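Phosphorylated carbohydrates phosphatase TM_1254 (Thermotoga maritima msb8, PDB 3KBB) removes phosphate from a range of phosphorylated sugars, such as erythrose 4-phosphate and fructose 6-phosphate, with the aid of a divalent metal ion. Local coordinates at residues I53-A57 with L58-D62; T107-Q111 with R112-E116; Y146-V149 with L150-N154. All blocks are in the same frame, centred on the assembly; numbering follows the deposited sequence.

Interaction 1: residues I53-A57 with L58-D62; sequences ILMEA and LEIKD
Met-55 holds CG anti to its backbone N (chi1 -172°), beside the carbonyl carbon, and there the methylene meets Ile-60, whose chi1 of -72° puts CG1 beside the backbone N and leaves CG2 anti to it, so that CG2 and CB lie on Met-55 CG. The two side chains meet at the Schellman motif that closes helix 47-57. Glu-59 leaves the helix with a positive phi (57°), and the reversal turns two amides back into the last turn. Ile-60 N donates to Met-55 O over 3.1 Å, a nearly linear approach to the carbonyl. Glu-59 N reaches Glu-56 O from above the plane of that carbonyl, so this second bond does not follow a lone pair. Just before the turn, Leu-58 N still makes an ordinary helical bond to Leu-54 O, 3.0 Å long.

The apolar pair astride the reversal is a recognised companion of the motif: Met-55 CG lies 3.9 Å from Ile-60 CB, and Phe-67 of helix 64-82 touches both residues. A long flexible chain suits Met-55, which bends at its end and brings its selenium atom (the residue is selenomethionine) 3.8 Å from Asp-62 O. Leu-54 and Leu-58, one turn apart, make a second apolar contact through their CD1 methyls, at 3.7 Å, with Tyr-34 against both and Ala-27 of helix 19-29 against Leu-58. Leucine suits position 54 because its branched end can touch both Tyr-23 of helix 19-29 and Phe-67.

On the exposed side, charged residues suit the solvent, and Glu-56 and Lys-61 are joined through one water. That water donates to Glu-56 OE1 and to Ile-60 O, and it accepts from Lys-61 NZ at 2.6 Å.

Interaction 2: residues T107-Q111 with R112-E116; sequences TSTPQ and REALE. With SO4 (sulfate ion), chain D.
Pro-110 and Ala-114 are joined by the opening backbone bond of helix 111-120, Ala-114 N to Pro-110 O at 3.0 Å, and Leu-115 N repeats the step one residue on by bonding to Gln-111 O. Proline suits the N-cap: it has no N-H needing a partner, and its ring restricts phi to near the value found here (-55°), while its carbonyl accepts from Ala-114. Beside it, Thr-109 lays CG2 against Ala-114 CB at 3.7 Å; the small alanine lets the loop come in close. Gln-111 stretches out so that its CG runs 3.5 Å from Leu-115 CD1, aliphatic part against methyl.

Before the helix, the loop grips a sulfate, probably from the crystallisation liquor. Thr-107 holds OG1 opposite its own N (chi1 178°), from where it donates to sulfate O1 at 2.7 Å and accepts from Thr-109 N at 3.0 Å, forming an ST turn. Ser-108 N gives a nearly straight bond to sulfate O4, 2.8 Å long. The Thr-109 hydroxyl, OG1, stands 3.1 Å from sulfate O3. A valine in place of Thr-107 would probably leave sulfate O1 without this donor and the amide of Thr-109 without its acceptor.

A threonine or serine after the second strand is the hallmark of HAD motif II, which holds the substrate phosphate, and the sulfate is consistent with that role; Lys-140 and the amide of Asp-9 also bind it. The loop leaves strand 102-106 beside the end of strand 129-131, where Thr-107 is hydrogen-bonded through its backbone to Val-131, and leads straight into helix 111-120.

Interaction 3: residues Y146-V149 with L150-N154; sequences YLLV and LERLN
Tyr-146 O accepts from Leu-150 N at 2.9 Å, the first of four successive i to i+4 bonds that make this a regular turn-by-turn stretch of helix 144-153. The Tyr-146 ring reaches in to the sheet, where its OH bonds to Glu-164; an aromatic ring with a polar tip suits a buried place that ends at a carboxylate. Leu-147 O takes the next amide, Glu-151 N.

Leu-148 sets its CG opposite its own N (chi1 -174°), which carries its methyls to the side of Arg-152. There CD2 rests over one face of the guanidinium, nearer its rim than its centre, 3.6 Å from NH2. The other methyl, CD1, lies 3.6 Å from Glu-151 OE1. An arginine suits the spot: its flat end can take a methyl on its face while NH1 bonds to Gln-135 OE1.

Val-149 and Leu-153 lie alongside each other, with Val-149 CG1 3.6 Å from Leu-153 CD1. The short valine fits against Ala-104, Ala-106 and Ile-5 of the sheet, and the helix ends soon after, where Asn-154 turns off with a positive phi.

The Val-149 and Leu-153 row lies against the parallel sheet of the Rossmann-like HAD core, over strands 129-131, 102-106 and 3-7, in the connection that carries the chain from strand 129-131 to strand 160-164.

How the interactions relate
The three contacts follow one another along the chain, and none touches another. Interaction 1 closes a helix in the helical region that corresponds to the cap of this family, whereas interactions 2 and 3 belong to the HAD core. Interaction 1 is therefore remote, its centre about 28 Å from that of interaction 2 and about 43 Å from that of interaction 3. The core pair are closer, about 6 Å apart at their nearest atoms. Interaction 2 borders the likely catalytic centre, the Thr-107 side chain lying about 4 Å from that of Asp-7, the probable nucleophile, while interaction 3 reaches it through the Tyr-146 side chain, at about 5 Å. The loop of interaction 2 carries the phosphate-like site, and interaction 3 lies against the sheet that carries Asp-7.

Interaction 1: residues I53-A57 with L58-D62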
loop_
_atom_site.group_PDB
_atom_site.type_symbol
_atom_site.label_atom_id
_atom_site.label_comp_id
_atom_site.label_asym_id
_atom_site.label_seq_id
_atom_site.Cartn_x
_atom_site.Cartn_y
_atom_site.Cartn_z
ATOM N N ILE A 53 12.208 -18.920 -5.949
ATOM C CA ILE A 53 11.750 -20.041 -5.139
ATOM C C ILE A 53 10.458 -20.649 -5.713
ATOM O O ILE A 53 10.349 -21.854 -5.861
ATOM C CB ILE A 53 11.518 -19.652 -3.654
ATOM C CG1 ILE A 53 12.847 -19.346 -2.930
ATOM C CG2 ILE A 53 10.785 -20.754 -2.915
ATOM C CD1 ILE A 53 12.668 -18.756 -1.525
ATOM N N LEU A 54 9.482 -19.806 -6.012
ATOM C CA LEU A 54 8.238 -20.279 -6.604
ATOM C C LEU A 54 8.529 -21.101 -7.858
ATOM O O LEU A 54 7.971 -22.191 -8.042
ATOM C CB LEU A 54 7.325 -19.083 -6.904
ATOM C CG LEU A 54 5.969 -19.306 -7.600
ATOM C CD1 LEU A 54 5.017 -20.104 -6.717
ATOM C CD2 LEU A 54 5.353 -17.977 -8.011
HETATM N N MSE A 55 9.409 -20.595 -8.715
HETATM C CA MSE A 55 9.704 -21.241 -9.981
HETATM C C MSE A 55 10.242 -22.641 -9.744
HETATM O O MSE A 55 9.788 -23.579 -10.382
HETATM C CB MSE A 55 10.710 -20.424 -10.804
HETATM C CG MSE A 55 10.905 -20.955 -12.194
HETATM SE SE MSE A 55 12.445 -20.043 -13.050
HETATM C CE MSE A 55 13.855 -20.565 -11.808
ATOM N N GLU A 56 11.197 -22.777 -8.823
ATOM C CA GLU A 56 11.772 -24.091 -8.507
ATOM C C GLU A 56 10.810 -24.990 -7.719
ATOM O O GLU A 56 10.785 -26.207 -7.932
ATOM C CB GLU A 56 13.101 -23.971 -7.746
ATOM C CG GLU A 56 14.188 -23.240 -8.521
ATOM C CD GLU A 56 14.652 -23.974 -9.790
ATOM O OE1 GLU A 56 14.340 -25.182 -9.976
ATOM O OE2 GLU A 56 15.358 -23.339 -10.595
ATOM N N ALA A 57 10.039 -24.399 -6.812
ATOM C CA ALA A 57 9.049 -25.163 -6.057
ATOM C C ALA A 57 8.081 -25.873 -7.017
ATOM O O ALA A 57 7.673 -27.023 -6.772
ATOM C CB ALA A 57 8.286 -24.253 -5.111
ATOM N N LEU A 58 7.718 -25.182 -8.091
ATOM C CA LEU A 58 6.742 -25.666 -9.065
ATOM C C LEU A 58 7.377 -26.480 -10.196
ATOM O O LEU A 58 6.691 -26.896 -11.146
ATOM C CB LEU A 58 5.978 -24.480 -9.636
ATOM C CG LEU A 58 5.094 -23.725 -8.615
ATOM C CD1 LEU A 58 4.342 -22.671 -9.357
ATOM C CD2 LEU A 58 4.126 -24.654 -7.895
ATOM N N GLU A 59 8.694 -26.680 -10.102
ATOM C CA GLU A 59 9.446 -27.465 -11.089
ATOM C C GLU A 59 9.288 -26.938 -12.508
ATOM O O GLU A 59 9.209 -27.706 -13.484
ATOM C CB GLU A 59 9.057 -28.943 -10.984
ATOM C CG GLU A 59 9.358 -29.534 -9.607
ATOM C CD GLU A 59 8.878 -30.968 -9.441
ATOM O OE1 GLU A 59 8.253 -31.519 -10.379
ATOM O OE2 GLU A 59 9.124 -31.534 -8.357
ATOM N N ILE A 60 9.218 -25.614 -12.617
ATOM C CA ILE A 60 9.088 -24.941 -13.891
ATOM C C ILE A 60 10.456 -24.826 -14.561
ATOM O O ILE A 60 11.438 -24.436 -13.927
ATOM C CB ILE A 60 8.428 -23.554 -13.719
ATOM C CG1 ILE A 60 6.940 -23.752 -13.392
ATOM C CG2 ILE A 60 8.592 -22.726 -14.988
ATOM C CD1 ILE A 60 6.213 -22.532 -12.824
ATOM N N LYS A 61 10.498 -25.194 -15.836
ATOM C CA LYS A 61 11.740 -25.177 -16.595
ATOM C C LYS A 61 11.635 -24.023 -17.577
ATOM O O LYS A 61 11.081 -24.157 -18.664
ATOM C CB LYS A 61 11.978 -26.522 -17.301
ATOM C CG LYS A 61 11.857 -27.769 -16.395
ATOM C CD LYS A 61 12.917 -27.785 -15.302
ATOM C CE LYS A 61 12.737 -28.957 -14.326
ATOM N NZ LYS A 61 13.392 -28.652 -12.998
ATOM N N ASP A 62 12.110 -22.865 -17.143
ATOM C CA ASP A 62 12.146 -21.666 -17.969
ATOM C C ASP A 62 13.289 -20.845 -17.385
ATOM O O ASP A 62 13.831 -21.204 -16.339
ATOM C CB ASP A 62 10.818 -20.903 -17.876
ATOM C CG ASP A 62 10.548 -20.006 -19.097
ATOM O OD1 ASP A 62 11.419 -19.870 -20.002
ATOM O OD2 ASP A 62 9.443 -19.431 -19.167
HETATM O O HOH W 1 12.731 -26.416 -11.892
#

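Interaction 2: residues T107-Q111 with R112-E116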
loop_
_atom_site.group_PDB
_atom_site.type_symbol
_atom_site.label_atom_id
_atom_site.label_comp_id
_atom_site.label_asym_id
_atom_site.label_seq_id
_atom_site.Cartn_x
_atom_site.Cartn_y
_atom_site.Cartn_z
ATOM N N THR A 107 3.830 6.166 -0.839
ATOM C CA THR A 107 3.853 4.735 -1.094
ATOM C C THR A 107 5.264 4.273 -1.366
ATOM O O THR A 107 6.036 5.008 -1.983
ATOM C CB THR A 107 2.951 4.336 -2.275
ATOM O OG1 THR A 107 3.045 2.923 -2.499
ATOM C CG2 THR A 107 3.346 5.099 -3.578
ATOM N N SER A 108 5.595 3.052 -0.932
ATOM C CA SER A 108 6.879 2.456 -1.261
ATOM C C SER A 108 6.935 1.999 -2.727
ATOM O O SER A 108 8.009 1.680 -3.251
ATOM C CB SER A 108 7.130 1.233 -0.349
ATOM O OG SER A 108 7.090 1.637 1.016
ATOM N N THR A 109 5.770 1.882 -3.359
ATOM C CA THR A 109 5.667 1.411 -4.743
ATOM C C THR A 109 6.265 2.469 -5.668
ATOM O O THR A 109 5.986 3.650 -5.475
ATOM C CB THR A 109 4.192 1.234 -5.138
ATOM O OG1 THR A 109 3.593 0.231 -4.299
ATOM C CG2 THR A 109 4.080 0.793 -6.583
ATOM N N PRO A 110 7.117 2.051 -6.630
ATOM C CA PRO A 110 7.660 3.035 -7.610
ATOM C C PRO A 110 6.595 3.808 -8.339
ATOM O O PRO A 110 5.506 3.309 -8.623
ATOM C CB PRO A 110 8.443 2.161 -8.608
ATOM C CG PRO A 110 8.907 0.997 -7.767
ATOM C CD PRO A 110 7.677 0.708 -6.866
ATOM N N GLN A 111 6.968 5.038 -8.714
ATOM C CA GLN A 111 6.035 5.948 -9.333
ATOM C C GLN A 111 5.205 5.392 -10.487
ATOM O O GLN A 111 3.956 5.517 -10.503
ATOM C CB GLN A 111 6.741 7.240 -9.762
ATOM C CG GLN A 111 5.679 8.195 -10.326
ATOM C CD GLN A 111 6.264 9.553 -10.757
ATOM O OE1 GLN A 111 5.501 10.473 -11.074
ATOM N NE2 GLN A 111 7.592 9.677 -10.742
ATOM N N ARG A 112 5.879 4.849 -11.507
ATOM C CA ARG A 112 5.137 4.487 -12.720
ATOM C C ARG A 112 4.095 3.394 -12.440
ATOM O O ARG A 112 2.907 3.506 -12.800
ATOM C CB ARG A 112 6.104 4.062 -13.838
ATOM C CG ARG A 112 5.430 3.859 -15.134
ATOM C CD ARG A 112 6.432 4.041 -16.232
ATOM N NE ARG A 112 7.476 3.024 -16.179
ATOM C CZ ARG A 112 7.344 1.805 -16.694
ATOM N NH1 ARG A 112 6.200 1.458 -17.280
ATOM N NH2 ARG A 112 8.351 0.936 -16.624
ATOM N N GLU A 113 4.526 2.379 -11.707
ATOM C CA GLU A 113 3.647 1.287 -11.291
ATOM C C GLU A 113 2.462 1.785 -10.434
ATOM O O GLU A 113 1.332 1.363 -10.642
ATOM C CB GLU A 113 4.472 0.273 -10.503
ATOM C CG GLU A 113 3.779 -1.062 -10.334
ATOM C CD GLU A 113 4.389 -1.933 -9.225
ATOM O OE1 GLU A 113 5.589 -1.784 -8.884
ATOM O OE2 GLU A 113 3.635 -2.785 -8.706
ATOM N N ALA A 114 2.748 2.652 -9.443
ATOM C CA ALA A 114 1.714 3.150 -8.553
ATOM C C ALA A 114 0.689 3.981 -9.297
ATOM O O ALA A 114 -0.508 3.811 -9.115
ATOM C CB ALA A 114 2.336 3.993 -7.409
ATOM N N LEU A 115 1.150 4.881 -10.174
ATOM C CA LEU A 115 0.225 5.721 -10.937
ATOM C C LEU A 115 -0.721 4.925 -11.817
ATOM O O LEU A 115 -1.882 5.323 -11.969
ATOM C CB LEU A 115 0.990 6.786 -11.758
ATOM C CG LEU A 115 1.642 7.896 -10.915
ATOM C CD1 LEU A 115 2.576 8.815 -11.781
ATOM C CD2 LEU A 115 0.608 8.763 -10.204
ATOM N N GLU A 116 -0.259 3.821 -12.398
ATOM C CA GLU A 116 -1.088 2.938 -13.239
ATOM C C GLU A 116 -2.313 2.472 -12.426
ATOM O O GLU A 116 -3.475 2.536 -12.859
ATOM C CB GLU A 116 -0.267 1.712 -13.660
ATOM C CG GLU A 116 0.859 1.957 -14.658
ATOM C CD GLU A 116 1.638 0.689 -15.026
ATOM O OE1 GLU A 116 1.119 -0.432 -14.800
ATOM O OE2 GLU A 116 2.783 0.814 -15.535
HETATM S S SO4 D . 2.895 0.944 -0.059
HETATM O O1 SO4 D . 1.714 1.687 -0.523
HETATM O O2 SO4 D . 2.484 -0.249 0.675
HETATM O O3 SO4 D . 3.646 0.410 -1.218
HETATM O O4 SO4 D . 3.801 1.733 0.845
#

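Interaction 3: residues Y146-V149 with L150-N154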
loop_
_atom_site.group_PDB
_atom_site.type_symbol
_atom_site.label_atom_id
_atom_site.label_comp_id
_atom_site.label_asym_id
_atom_site.label_seq_id
_atom_site.Cartn_x
_atom_site.Cartn_y
_atom_site.Cartn_z
ATOM N N TYR A 146 8.338 10.213 4.491
ATOM C CA TYR A 146 7.409 11.176 5.124
ATOM C C TYR A 146 7.994 12.574 5.208
ATOM O O TYR A 146 7.253 13.534 5.085
ATOM C CB TYR A 146 6.945 10.665 6.500
ATOM C CG TYR A 146 5.857 9.634 6.257
ATOM C CD1 TYR A 146 4.546 10.029 5.898
ATOM C CD2 TYR A 146 6.128 8.269 6.347
ATOM C CE1 TYR A 146 3.559 9.092 5.635
ATOM C CE2 TYR A 146 5.146 7.307 6.086
ATOM C CZ TYR A 146 3.853 7.739 5.721
ATOM O OH TYR A 146 2.855 6.830 5.448
ATOM N N LEU A 147 9.302 12.691 5.443
ATOM C CA LEU A 147 9.983 14.018 5.408
ATOM C C LEU A 147 9.795 14.678 4.034
ATOM O O LEU A 147 9.531 15.896 3.945
ATOM C CB LEU A 147 11.474 13.848 5.799
ATOM C CG LEU A 147 11.684 13.466 7.264
ATOM C CD1 LEU A 147 13.160 12.960 7.452
ATOM C CD2 LEU A 147 11.346 14.607 8.248
ATOM N N LEU A 148 9.894 13.895 2.951
ATOM C CA LEU A 148 9.703 14.439 1.598
ATOM C C LEU A 148 8.230 14.841 1.366
ATOM O O LEU A 148 7.952 15.888 0.754
ATOM C CB LEU A 148 10.152 13.417 0.544
ATOM C CG LEU A 148 10.156 13.859 -0.941
ATOM C CD1 LEU A 148 10.887 15.189 -1.135
ATOM C CD2 LEU A 148 10.724 12.718 -1.829
ATOM N N VAL A 149 7.289 14.027 1.863
ATOM C CA VAL A 149 5.859 14.405 1.790
ATOM C C VAL A 149 5.630 15.744 2.500
ATOM O O VAL A 149 4.935 16.623 1.932
ATOM C CB VAL A 149 4.910 13.320 2.400
ATOM C CG1 VAL A 149 3.427 13.829 2.404
ATOM C CG2 VAL A 149 4.986 12.039 1.563
ATOM N N LEU A 150 6.185 15.891 3.718
ATOM C CA LEU A 150 6.068 17.131 4.504
ATOM C C LEU A 150 6.680 18.311 3.750
ATOM O O LEU A 150 6.114 19.393 3.719
ATOM C CB LEU A 150 6.683 16.995 5.885
ATOM C CG LEU A 150 6.008 15.971 6.815
ATOM C CD1 LEU A 150 6.838 15.772 8.068
ATOM C CD2 LEU A 150 4.618 16.571 7.128
ATOM N N GLU A 151 7.829 18.055 3.122
ATOM C CA GLU A 151 8.525 19.076 2.325
ATOM C C GLU A 151 7.700 19.562 1.175
ATOM O O GLU A 151 7.569 20.781 0.981
ATOM C CB GLU A 151 9.864 18.557 1.835
ATOM C CG GLU A 151 10.678 19.652 1.089
ATOM C CD GLU A 151 12.110 19.257 0.919
ATOM O OE1 GLU A 151 12.343 18.120 0.458
ATOM O OE2 GLU A 151 12.989 20.082 1.265
ATOM N N ARG A 152 7.175 18.629 0.380
ATOM C CA ARG A 152 6.401 18.953 -0.781
ATOM C C ARG A 152 5.059 19.618 -0.404
ATOM O O ARG A 152 4.566 20.470 -1.132
ATOM C CB ARG A 152 6.155 17.723 -1.652
ATOM C CG ARG A 152 7.456 17.190 -2.362
ATOM C CD ARG A 152 7.143 16.092 -3.424
ATOM N NE ARG A 152 8.397 15.539 -3.961
ATOM C CZ ARG A 152 8.552 14.390 -4.647
ATOM N NH1 ARG A 152 7.531 13.598 -4.971
ATOM N NH2 ARG A 152 9.770 14.061 -5.056
ATOM N N LEU A 153 4.477 19.226 0.732
ATOM C CA LEU A 153 3.243 19.867 1.212
ATOM C C LEU A 153 3.493 21.263 1.837
ATOM O O LEU A 153 2.559 22.088 1.948
ATOM C CB LEU A 153 2.646 18.995 2.323
ATOM C CG LEU A 153 1.961 17.686 1.969
ATOM C CD1 LEU A 153 1.767 16.907 3.262
ATOM C CD2 LEU A 153 0.586 18.000 1.333
ATOM N N ASN A 154 4.733 21.484 2.250
ATOM C CA ASN A 154 5.126 22.632 3.055
ATOM C C ASN A 154 4.245 22.798 4.305
ATOM O O ASN A 154 3.608 23.862 4.541
ATOM C CB ASN A 154 5.117 23.890 2.170
ATOM C CG ASN A 154 5.683 25.085 2.857
ATOM O OD1 ASN A 154 6.558 24.987 3.713
ATOM N ND2 ASN A 154 5.185 26.254 2.470
#